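Local structure of isocitrate dehydrogenase [NAD] subunit 2, mitochondrial (Saccharomyces cerevisiae, 3BLX) at residues I145-I148 against V154-I157; V187-I192 against N244-I249; N202-L207 against L214-E219; L226-V229 against A234-D237. The protein forms, with subunit 1, the octameric mitochondrial enzyme that oxidatively decarboxylates isocitrate to 2-oxoglutarate using NAD+ in the citric acid cycle, and also binds RNA. All blocks are in the same frame, centred on the assembly; numbering follows the deposited sequence.

Contact 1: residues I145-I148 against V154-I157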
loop_
_atom_site.group_PDB
_atom_site.type_symbol
_atom_site.label_atom_id
_atom_site.label_comp_id
_atom_site.label_asym_id
_atom_site.label_seq_id
_atom_site.Cartn_x
_atom_site.Cartn_y
_atom_site.Cartn_z
ATOM N N ILE B 145 10.473 -18.220 -23.672
ATOM C CA ILE B 145 9.793 -18.363 -22.405
ATOM C C ILE B 145 9.996 -17.130 -21.526
ATOM O O ILE B 145 11.091 -16.650 -21.348
ATOM C CB ILE B 145 10.284 -19.618 -21.676
ATOM C CG1 ILE B 145 9.853 -20.875 -22.442
ATOM C CG2 ILE B 145 9.769 -19.654 -20.251
ATOM C CD1 ILE B 145 10.300 -22.179 -21.793
ATOM N N GLU B 146 8.923 -16.596 -20.988
ATOM C CA GLU B 146 9.070 -15.490 -20.057
ATOM C C GLU B 146 8.543 -15.895 -18.706
ATOM O O GLU B 146 7.507 -16.561 -18.594
ATOM C CB GLU B 146 8.284 -14.257 -20.511
ATOM C CG GLU B 146 8.831 -13.544 -21.700
ATOM C CD GLU B 146 8.076 -12.270 -22.001
ATOM O OE1 GLU B 146 8.726 -11.195 -21.920
ATOM O OE2 GLU B 146 6.852 -12.354 -22.309
ATOM N N HIS B 147 9.230 -15.466 -17.666
ATOM C CA HIS B 147 8.629 -15.604 -16.340
ATOM C C HIS B 147 9.093 -14.583 -15.323
ATOM O O HIS B 147 10.128 -13.972 -15.464
ATOM C CB HIS B 147 8.882 -16.994 -15.790
ATOM C CG HIS B 147 10.290 -17.192 -15.354
ATOM N ND1 HIS B 147 10.628 -17.643 -14.092
ATOM C CD2 HIS B 147 11.456 -16.964 -16.002
ATOM C CE1 HIS B 147 11.942 -17.714 -13.997
ATOM N NE2 HIS B 147 12.469 -17.306 -15.142
ATOM N N ILE B 148 8.309 -14.429 -14.272
ATOM C CA ILE B 148 8.620 -13.461 -13.230
ATOM C C ILE B 148 9.553 -14.108 -12.220
ATOM O O ILE B 148 9.225 -15.134 -11.617
ATOM C CB ILE B 148 7.330 -12.950 -12.564
ATOM C CG1 ILE B 148 6.448 -12.251 -13.606
ATOM C CG2 ILE B 148 7.659 -12.047 -11.408
ATOM C CD1 ILE B 148 5.108 -11.740 -13.073
ATOM N N VAL B 154 11.143 -9.368 -14.955
ATOM C CA VAL B 154 10.856 -10.383 -15.946
ATOM C C VAL B 154 12.174 -10.916 -16.458
ATOM O O VAL B 154 13.073 -10.169 -16.779
ATOM C CB VAL B 154 9.967 -9.864 -17.086
ATOM C CG1 VAL B 154 9.561 -11.013 -17.979
ATOM C CG2 VAL B 154 8.710 -9.187 -16.514
ATOM N N GLN B 155 12.310 -12.220 -16.485
ATOM C CA GLN B 155 13.417 -12.833 -17.204
ATOM C C GLN B 155 12.924 -13.539 -18.472
ATOM O O GLN B 155 11.849 -14.164 -18.468
ATOM C CB GLN B 155 14.098 -13.815 -16.281
ATOM C CG GLN B 155 15.246 -14.543 -16.876
ATOM C CD GLN B 155 15.877 -15.555 -15.900
ATOM O OE1 GLN B 155 15.193 -16.458 -15.414
ATOM N NE2 GLN B 155 17.171 -15.397 -15.606
ATOM N N SER B 156 13.692 -13.420 -19.554
ATOM C CA SER B 156 13.332 -14.013 -20.847
ATOM C C SER B 156 14.315 -15.118 -21.132
ATOM O O SER B 156 15.481 -14.986 -20.820
ATOM C CB SER B 156 13.417 -12.955 -21.939
ATOM O OG SER B 156 12.451 -11.939 -21.754
ATOM N N ILE B 157 13.854 -16.193 -21.739
ATOM C CA ILE B 157 14.728 -17.294 -22.081
ATOM C C ILE B 157 14.532 -17.563 -23.563
ATOM O O ILE B 157 13.414 -17.791 -24.013
ATOM C CB ILE B 157 14.341 -18.525 -21.238
ATOM C CG1 ILE B 157 14.320 -18.151 -19.763
ATOM C CG2 ILE B 157 15.296 -19.655 -21.407
ATOM C CD1 ILE B 157 13.857 -19.287 -18.871
#
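His147 and Gln155 form one antiparallel pair and are tied by three hydrogen bonds. Two run between backbones: His147 N to Gln155 O and Gln155 N to His147 O, both 3.0 Å. The third joins the side chains, which lie alongside each other and point the same way.

Gln155 can be followed outward. Gln155 CB is 4.0 Å from His147 NE2. CG stands anti to the backbone N (chi1 179°), and the extended chain then rises beside the ring. Gln155 CD lies 3.9 Å from His147 NE2. At the tip, Gln155 OE1 accepts the N-H of His147 NE2 at 2.9 Å. The donor sits in the carbonyl plane, on a lone pair, while OE1 is tilted 15° out of the imidazole plane. Ring and amide are turned 35° against each other. OE1 takes a second hydrogen bond, from Gln155 NE2 of another copy of this protein. A leucine in place of His147 would probably leave OE1 with that bond alone and the amide freer to turn.

On the same face Ile145 and Ile157 pack, CB to CB at 4.2 Å. Ile145 N and O also bond to Ile157 O and N. Glu146, Val154 and Ser156 occupy the other face. The Glu146 carboxylate is held by the backbone N of Leu189 and Gly190 of a subunit 1 chain. Strand 153-161 also pairs with a strand of subunit 1, so the hairpin's sheet runs on across the interface. One face therefore joins polar tips between subunits, and the other offers a carboxylate to main-chain donors of subunit 1.

Contact 2: residues V187-I192 against N244-I249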
loop_
_atom_site.group_PDB
_atom_site.type_symbol
_atom_site.label_atom_id
_atom_site.label_comp_id
_atom_site.label_asym_id
_atom_site.label_seq_id
_atom_site.Cartn_x
_atom_site.Cartn_y
_atom_site.Cartn_z
ATOM N N VAL B 187 23.692 -11.681 -41.361
ATOM C CA VAL B 187 23.519 -10.526 -40.471
ATOM C C VAL B 187 23.413 -10.983 -39.009
ATOM O O VAL B 187 22.673 -11.914 -38.693
ATOM C CB VAL B 187 22.277 -9.693 -40.855
ATOM C CG1 VAL B 187 21.989 -8.636 -39.823
ATOM C CG2 VAL B 187 22.497 -9.031 -42.172
ATOM N N HIS B 188 24.163 -10.335 -38.124
ATOM C CA HIS B 188 24.236 -10.760 -36.742
ATOM C C HIS B 188 24.568 -9.560 -35.883
ATOM O O HIS B 188 24.835 -8.490 -36.406
ATOM C CB HIS B 188 25.321 -11.811 -36.594
ATOM C CG HIS B 188 26.680 -11.300 -36.932
ATOM N ND1 HIS B 188 27.617 -10.995 -35.970
ATOM C CD2 HIS B 188 27.249 -11.001 -38.124
ATOM C CE1 HIS B 188 28.713 -10.544 -36.555
ATOM N NE2 HIS B 188 28.512 -10.532 -37.860
ATOM N N LYS B 189 24.537 -9.738 -34.562
ATOM C CA LYS B 189 24.902 -8.691 -33.595
ATOM C C LYS B 189 26.274 -9.042 -32.967
ATOM O O LYS B 189 26.737 -10.174 -33.097
ATOM C CB LYS B 189 23.809 -8.522 -32.530
ATOM C CG LYS B 189 23.428 -7.080 -32.211
ATOM C CD LYS B 189 24.665 -6.184 -32.118
ATOM C CE LYS B 189 24.486 -5.041 -31.116
ATOM N NZ LYS B 189 23.428 -4.062 -31.488
ATOM N N SER B 190 26.915 -8.067 -32.314
ATOM C CA SER B 190 28.320 -8.176 -31.890
ATOM C C SER B 190 28.757 -9.599 -31.551
ATOM O O SER B 190 28.457 -10.102 -30.486
ATOM C CB SER B 190 28.603 -7.259 -30.702
ATOM O OG SER B 190 29.966 -7.335 -30.337
ATOM N N THR B 191 29.496 -10.218 -32.465
ATOM C CA THR B 191 29.852 -11.640 -32.402
ATOM C C THR B 191 30.601 -12.111 -31.130
ATOM O O THR B 191 30.490 -13.289 -30.743
ATOM C CB THR B 191 30.647 -12.059 -33.677
ATOM O OG1 THR B 191 31.191 -13.376 -33.519
ATOM C CG2 THR B 191 31.777 -11.060 -33.963
ATOM N N ILE B 192 31.351 -11.217 -30.478
ATOM C CA ILE B 192 32.166 -11.611 -29.311
ATOM C C ILE B 192 31.443 -11.452 -27.958
ATOM O O ILE B 192 31.789 -12.118 -26.976
ATOM C CB ILE B 192 33.544 -10.877 -29.278
ATOM C CG1 ILE B 192 34.602 -11.734 -28.564
ATOM C CG2 ILE B 192 33.415 -9.466 -28.670
ATOM C CD1 ILE B 192 34.964 -13.006 -29.300
ATOM N N ASN B 244 16.308 -15.751 -36.027
ATOM C CA ASN B 244 14.909 -15.343 -35.872
ATOM C C ASN B 244 14.717 -13.982 -35.165
ATOM O O ASN B 244 13.787 -13.238 -35.491
ATOM C CB ASN B 244 14.111 -16.453 -35.176
ATOM C CG ASN B 244 12.725 -16.003 -34.764
ATOM O OD1 ASN B 244 12.472 -15.779 -33.580
ATOM N ND2 ASN B 244 11.824 -15.850 -35.736
ATOM N N LEU B 245 15.614 -13.668 -34.223
ATOM C CA LEU B 245 15.600 -12.429 -33.447
ATOM C C LEU B 245 15.374 -11.109 -34.214
ATOM O O LEU B 245 14.545 -10.281 -33.830
ATOM C CB LEU B 245 16.885 -12.337 -32.625
ATOM C CG LEU B 245 16.727 -11.498 -31.349
ATOM C CD1 LEU B 245 15.982 -12.283 -30.266
ATOM C CD2 LEU B 245 18.065 -10.998 -30.819
ATOM N N TYR B 246 16.123 -10.909 -35.290
ATOM C CA TYR B 246 16.069 -9.657 -36.020
ATOM C C TYR B 246 15.250 -9.789 -37.295
ATOM O O TYR B 246 15.039 -8.811 -38.008
ATOM C CB TYR B 246 17.476 -9.209 -36.404
ATOM C CG TYR B 246 18.546 -9.585 -35.419
ATOM C CD1 TYR B 246 18.652 -8.927 -34.206
ATOM C CD2 TYR B 246 19.471 -10.586 -35.717
ATOM C CE1 TYR B 246 19.636 -9.268 -33.302
ATOM C CE2 TYR B 246 20.461 -10.939 -34.817
ATOM C CZ TYR B 246 20.536 -10.276 -33.612
ATOM O OH TYR B 246 21.514 -10.612 -32.706
ATOM N N GLY B 247 14.800 -10.999 -37.594
ATOM C CA GLY B 247 14.047 -11.243 -38.816
ATOM C C GLY B 247 12.824 -10.367 -39.015
ATOM O O GLY B 247 12.652 -9.801 -40.087
ATOM N N ASP B 248 11.978 -10.285 -37.988
ATOM C CA ASP B 248 10.777 -9.447 -37.989
ATOM C C ASP B 248 11.098 -8.007 -38.388
ATOM O O ASP B 248 10.484 -7.458 -39.288
ATOM C CB ASP B 248 10.121 -9.459 -36.592
ATOM C CG ASP B 248 8.911 -10.411 -36.492
ATOM O OD1 ASP B 248 8.311 -10.757 -37.539
ATOM O OD2 ASP B 248 8.541 -10.791 -35.351
ATOM N N ILE B 249 12.059 -7.408 -37.695
ATOM C CA ILE B 249 12.442 -6.010 -37.865
ATOM C C ILE B 249 13.088 -5.701 -39.221
ATOM O O ILE B 249 12.766 -4.705 -39.866
ATOM C CB ILE B 249 13.445 -5.599 -36.776
ATOM C CG1 ILE B 249 12.795 -5.667 -35.396
ATOM C CG2 ILE B 249 13.997 -4.221 -37.028
ATOM C CD1 ILE B 249 13.806 -5.660 -34.290
#
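Tyr246 reaches out from helix 244-258 and crosses the Lys189 side chain at about a right angle. The phenol comes up beside the root of the lysine: Tyr246 OH lies 3.1 Å from Lys189 CB and 4.0 Å from Lys189 CG. The approach to the ring is oblique. His188 CA also comes in obliquely, 4.2 Å from Tyr246 CE2. No hydrogen bond joins the two segments. Leu245 CB sits over the centre of one face of the Tyr246 ring, 4.0 Å above its plane.

Lys189 starts toward the helix, but its chain bends at chi2, chi3 and chi4 and carries NZ away from the phenol. There NZ makes a long, weak ion pair with Asp222, and another with Glu135 of a subunit 1 chain. This is the C-terminal end of the parallel strands of the large sheet, where the active site is expected. Strand 183-188 runs out into the loop with Lys189, and strand 238-242 leads into the helix with Asp248. By similarity, Lys189 is critical for catalysis and Asp248 is a ligand of the catalytic magnesium or manganese ion, which is absent here.

The phenol oxygen has a weak hydrogen bond to Asp197 of helix 195-208. A leucine in place of Tyr246 would probably open a gap beside Lys189 CB and leave Asp197 without this partner. Where the strand gives way to the loop, His188 ND1 donates to Lys189 O at 3.1 Å. That donor stands well above the carbonyl plane, 56° out of it.

Contact 3: residues N202-L207 against L214-E219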
loop_
_atom_site.group_PDB
_atom_site.type_symbol
_atom_site.label_atom_id
_atom_site.label_comp_id
_atom_site.label_asym_id
_atom_site.label_seq_id
_atom_site.Cartn_x
_atom_site.Cartn_y
_atom_site.Cartn_z
ATOM N N ASN B 202 29.437 -19.229 -37.236
ATOM C CA ASN B 202 30.279 -20.408 -37.416
ATOM C C ASN B 202 29.617 -21.435 -38.302
ATOM O O ASN B 202 30.266 -22.060 -39.112
ATOM C CB ASN B 202 30.659 -21.069 -36.083
ATOM C CG ASN B 202 31.715 -20.292 -35.324
ATOM O OD1 ASN B 202 32.290 -19.331 -35.840
ATOM N ND2 ASN B 202 31.969 -20.703 -34.082
ATOM N N VAL B 203 28.322 -21.622 -38.127
ATOM C CA VAL B 203 27.569 -22.565 -38.929
ATOM C C VAL B 203 27.562 -22.116 -40.398
ATOM O O VAL B 203 27.583 -22.937 -41.313
ATOM C CB VAL B 203 26.136 -22.671 -38.390
ATOM C CG1 VAL B 203 25.175 -23.126 -39.461
ATOM C CG2 VAL B 203 26.097 -23.598 -37.229
ATOM N N ALA B 204 27.541 -20.805 -40.613
ATOM C CA ALA B 204 27.573 -20.238 -41.946
ATOM C C ALA B 204 28.923 -20.450 -42.622
ATOM O O ALA B 204 28.989 -20.668 -43.825
ATOM C CB ALA B 204 27.244 -18.754 -41.891
ATOM N N LYS B 205 29.998 -20.352 -41.847
ATOM C CA LYS B 205 31.348 -20.522 -42.377
ATOM C C LYS B 205 31.655 -21.980 -42.751
ATOM O O LYS B 205 32.443 -22.251 -43.653
ATOM C CB LYS B 205 32.375 -19.972 -41.392
ATOM C CG LYS B 205 32.359 -18.457 -41.298
ATOM C CD LYS B 205 33.431 -17.950 -40.339
ATOM C CE LYS B 205 33.505 -16.431 -40.351
ATOM N NZ LYS B 205 34.633 -15.909 -39.530
ATOM N N GLU B 206 30.997 -22.909 -42.066
ATOM C CA GLU B 206 31.177 -24.343 -42.274
ATOM C C GLU B 206 30.519 -24.764 -43.568
ATOM O O GLU B 206 30.976 -25.683 -44.245
ATOM C CB GLU B 206 30.518 -25.120 -41.134
ATOM C CG GLU B 206 31.209 -26.410 -40.745
ATOM C CD GLU B 206 32.451 -26.173 -39.895
ATOM O OE1 GLU B 206 32.367 -25.458 -38.864
ATOM O OE2 GLU B 206 33.515 -26.716 -40.261
ATOM N N LEU B 207 29.416 -24.096 -43.895
ATOM C CA LEU B 207 28.659 -24.397 -45.098
ATOM C C LEU B 207 29.242 -23.656 -46.280
ATOM O O LEU B 207 28.966 -24.003 -47.421
ATOM C CB LEU B 207 27.212 -23.973 -44.922
ATOM C CG LEU B 207 26.438 -24.676 -43.818
ATOM C CD1 LEU B 207 24.999 -24.188 -43.796
ATOM C CD2 LEU B 207 26.508 -26.186 -44.005
ATOM N N LEU B 214 29.498 -19.355 -54.359
ATOM C CA LEU B 214 28.898 -18.278 -53.599
ATOM C C LEU B 214 29.888 -17.643 -52.631
ATOM O O LEU B 214 30.689 -18.336 -52.003
ATOM C CB LEU B 214 27.702 -18.824 -52.852
ATOM C CG LEU B 214 26.335 -18.681 -53.526
ATOM C CD1 LEU B 214 26.461 -18.203 -54.941
ATOM C CD2 LEU B 214 25.617 -19.979 -53.465
ATOM N N THR B 215 29.835 -16.320 -52.534
ATOM C CA THR B 215 30.652 -15.570 -51.587
ATOM C C THR B 215 29.882 -15.311 -50.289
ATOM O O THR B 215 28.815 -14.710 -50.297
ATOM C CB THR B 215 31.066 -14.217 -52.177
ATOM O OG1 THR B 215 31.554 -14.410 -53.504
ATOM C CG2 THR B 215 32.142 -13.555 -51.321
ATOM N N LEU B 216 30.432 -15.764 -49.173
ATOM C CA LEU B 216 29.874 -15.471 -47.854
ATOM C C LEU B 216 30.494 -14.227 -47.228
ATOM O O LEU B 216 31.692 -14.196 -46.957
ATOM C CB LEU B 216 30.085 -16.660 -46.910
ATOM C CG LEU B 216 29.634 -16.432 -45.469
ATOM C CD1 LEU B 216 28.142 -16.200 -45.476
ATOM C CD2 LEU B 216 29.967 -17.606 -44.559
ATOM N N GLU B 217 29.683 -13.204 -46.995
ATOM C CA GLU B 217 30.114 -12.080 -46.161
ATOM C C GLU B 217 29.315 -12.102 -44.876
ATOM O O GLU B 217 28.173 -12.576 -44.858
ATOM C CB GLU B 217 29.895 -10.742 -46.861
ATOM C CG GLU B 217 30.395 -10.712 -48.305
ATOM C CD GLU B 217 30.207 -9.361 -48.970
ATOM O OE1 GLU B 217 29.703 -8.428 -48.299
ATOM O OE2 GLU B 217 30.566 -9.234 -50.163
ATOM N N THR B 218 29.913 -11.594 -43.803
ATOM C CA THR B 218 29.173 -11.372 -42.560
ATOM C C THR B 218 29.077 -9.878 -42.284
ATOM O O THR B 218 30.005 -9.122 -42.602
ATOM C CB THR B 218 29.818 -12.092 -41.349
ATOM O OG1 THR B 218 31.091 -11.503 -41.047
ATOM C CG2 THR B 218 29.964 -13.598 -41.616
ATOM N N GLU B 219 27.963 -9.444 -41.696
ATOM C CA GLU B 219 27.809 -8.020 -41.418
ATOM C C GLU B 219 27.070 -7.740 -40.104
ATOM O O GLU B 219 26.103 -8.433 -39.796
ATOM C CB GLU B 219 27.096 -7.368 -42.599
ATOM C CG GLU B 219 27.460 -5.914 -42.822
ATOM C CD GLU B 219 27.115 -5.459 -44.235
ATOM O OE1 GLU B 219 26.282 -6.119 -44.905
ATOM O OE2 GLU B 219 27.685 -4.440 -44.682
#
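The peptide unit between Ala204 and Lys205 is the flat group here, and Leu216 lies against it. The methyl CD2 does the touching. Leu216 CD2 is 3.3 Å from Ala204 O, 3.6 Å from Ala204 C and 3.9 Å from Lys205 N.

Two side chains add to the same methyl. Ala204 CB, which points toward the strand, packs on Leu216 CD2 at 4.0 Å. Lys205 CG approaches Leu216 CD2 at 4.1 Å. The lysine chain is extended and crosses the leucine at about a right angle, so its aliphatic root borders the contact while the rest runs on past it. In Leu216, CG stands anti to the backbone N (chi1 176°), and the turn at chi2 (63°) brings CD2 against the helix. The contact is wholly van der Waals and buries 142 Å², counting both sides.

Around it, Leu216 also rests on Val184 and Val186 of the neighbouring strand, and Ala204 on Val186. Val203 and Leu207, on another side of the helix, pack against helix 162-178. Glu217 and Glu219 leave the strand away from helix 195-208, and Glu217 forms a salt bridge with Arg183.

Strand 215-220 is an outermost strand of the large sheet within this chain, and it runs parallel to 183-188. Helix 195-208 connects the two and packs on one face of both. A leucine reaching from strand to helix backbone thus joins the last two elements of a beta-alpha-beta unit, strand 183-188, helix 195-208 and strand 215-220, as in alpha/beta folds with a parallel sheet.

Contact 4: residues L226-V229 against A234-D237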
loop_
_atom_site.group_PDB
_atom_site.type_symbol
_atom_site.label_atom_id
_atom_site.label_comp_id
_atom_site.label_asym_id
_atom_site.label_seq_id
_atom_site.Cartn_x
_atom_site.Cartn_y
_atom_site.Cartn_z
ATOM N N LEU B 226 22.446 0.683 -41.709
ATOM C CA LEU B 226 22.984 1.974 -42.114
ATOM C C LEU B 226 23.208 1.969 -43.619
ATOM O O LEU B 226 22.883 2.934 -44.305
ATOM C CB LEU B 226 24.298 2.243 -41.412
ATOM C CG LEU B 226 24.671 3.688 -41.078
ATOM C CD1 LEU B 226 26.115 3.847 -41.405
ATOM C CD2 LEU B 226 23.852 4.738 -41.814
ATOM N N LYS B 227 23.747 0.871 -44.136
ATOM C CA LYS B 227 24.043 0.791 -45.550
ATOM C C LYS B 227 22.762 0.702 -46.368
ATOM O O LYS B 227 22.520 1.530 -47.247
ATOM C CB LYS B 227 24.943 -0.403 -45.855
ATOM C CG LYS B 227 26.358 -0.294 -45.286
ATOM C CD LYS B 227 27.224 -1.415 -45.878
ATOM C CE LYS B 227 28.658 -1.360 -45.353
ATOM N NZ LYS B 227 29.536 -2.393 -45.985
ATOM N N VAL B 228 21.936 -0.293 -46.060
ATOM C CA VAL B 228 20.698 -0.525 -46.792
ATOM C C VAL B 228 19.818 0.706 -46.884
ATOM O O VAL B 228 19.168 0.913 -47.889
ATOM C CB VAL B 228 19.862 -1.646 -46.163
ATOM C CG1 VAL B 228 18.677 -1.960 -47.038
ATOM C CG2 VAL B 228 20.684 -2.898 -46.046
ATOM N N VAL B 229 19.771 1.526 -45.840
ATOM C CA VAL B 229 18.918 2.702 -45.904
ATOM C C VAL B 229 19.528 3.847 -46.709
ATOM O O VAL B 229 18.798 4.610 -47.367
ATOM C CB VAL B 229 18.485 3.194 -44.516
ATOM C CG1 VAL B 229 17.809 4.612 -44.607
ATOM C CG2 VAL B 229 17.572 2.139 -43.854
ATOM N N ALA B 234 22.797 -1.420 -53.246
ATOM C CA ALA B 234 24.046 -2.090 -52.906
ATOM C C ALA B 234 23.859 -3.539 -52.456
ATOM O O ALA B 234 24.832 -4.267 -52.249
ATOM C CB ALA B 234 24.762 -1.307 -51.834
ATOM N N TYR B 235 22.609 -3.958 -52.308
ATOM C CA TYR B 235 22.317 -5.288 -51.788
ATOM C C TYR B 235 21.532 -6.137 -52.763
ATOM O O TYR B 235 21.141 -7.255 -52.437
ATOM C CB TYR B 235 21.564 -5.202 -50.444
ATOM C CG TYR B 235 22.449 -4.866 -49.261
ATOM C CD1 TYR B 235 22.687 -3.551 -48.903
ATOM C CD2 TYR B 235 23.055 -5.871 -48.512
ATOM C CE1 TYR B 235 23.499 -3.249 -47.831
ATOM C CE2 TYR B 235 23.861 -5.570 -47.433
ATOM C CZ TYR B 235 24.073 -4.261 -47.094
ATOM O OH TYR B 235 24.868 -3.959 -46.019
ATOM N N THR B 236 21.314 -5.619 -53.967
ATOM C CA THR B 236 20.535 -6.355 -54.960
ATOM C C THR B 236 21.304 -7.491 -55.632
ATOM O O THR B 236 20.761 -8.202 -56.453
ATOM C CB THR B 236 19.935 -5.434 -56.017
ATOM O OG1 THR B 236 20.946 -5.101 -56.942
ATOM C CG2 THR B 236 19.408 -4.148 -55.374
ATOM N N ASP B 237 22.559 -7.674 -55.254
ATOM C CA ASP B 237 23.339 -8.827 -55.687
ATOM C C ASP B 237 23.542 -9.800 -54.535
ATOM O O ASP B 237 24.433 -10.647 -54.566
ATOM C CB ASP B 237 24.712 -8.377 -56.186
ATOM C CG ASP B 237 25.498 -7.600 -55.124
ATOM O OD1 ASP B 237 24.924 -6.684 -54.492
ATOM O OD2 ASP B 237 26.697 -7.893 -54.924
#
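The turn between helix 221-230 and strand 238-242 folds Tyr235 back onto Lys227 and Val228 of the helix. Val228 supplies the face contact. Val228 CG2 sits over one face of the Tyr235 ring, 3.7 Å from the centroid and 28° off the ring normal, a CH-pi interaction. The methyl is displaced toward the rim, so the ring atoms nearest Val228 CG2 are Tyr235 CE1 at 3.4 Å and Tyr235 CD1 at 3.5 Å. With chi1 at -173°, CG2 stands anti to the carbonyl carbon, beside the backbone N, and there it meets the ring.

Lys227 comes to the edge. Lys227 CB lies in the ring plane, 3.8 Å from Tyr235 CE1. The extended chain then passes the phenol, with Lys227 CD 3.5 Å from Tyr235 OH. Both side chains cross the tyrosine at about a right angle. The polar ends of Lys227 and Tyr235 share one partner, Glu219: it takes a salt bridge from Lys227 NZ and a hydrogen bond with Tyr235 OH. The phenol is thus fixed at its tip as well as over its face.

Val228 and Tyr235 both also pack on Leu131 of strand 130-136. Arg183 binds the turn on both sides of Tyr235 in sequence, by a hydrogen bond to Ala234 O and a salt bridge to Asp237. Leu226 and Val229 of the helix touch Ala249 of a subunit 1 chain. The arrangement closes a helix-to-strand connection of an alpha/beta fold, in which a tyrosine of the turn packs on the last part of the helix.

Contacts 2, 3 and 4 lie along the large sheet. Contact 2 meets contact 3 through His188 N and Glu219 O, 3.2 Å apart, on neighbouring strands. Contact 3 meets contact 4 through the Glu219 carboxylate: Glu219 OE1 is 2.8 Å from Tyr235 OH, and Glu219 OE2 is 3.1 Å from Lys227 NZ. Contact 2 is at the predicted active site, where the side chains of Lys189 and Asp222 are about 3 Å apart. The Lys227 side chain of contact 4 is about 9 Å from that of Asp222. Contact 1 stands apart in its hairpin, its centre 20 Å from that of contact 2, with nearest atoms about 9 Å apart. Tyr142, on the same hairpin, is also critical for catalysis by similarity.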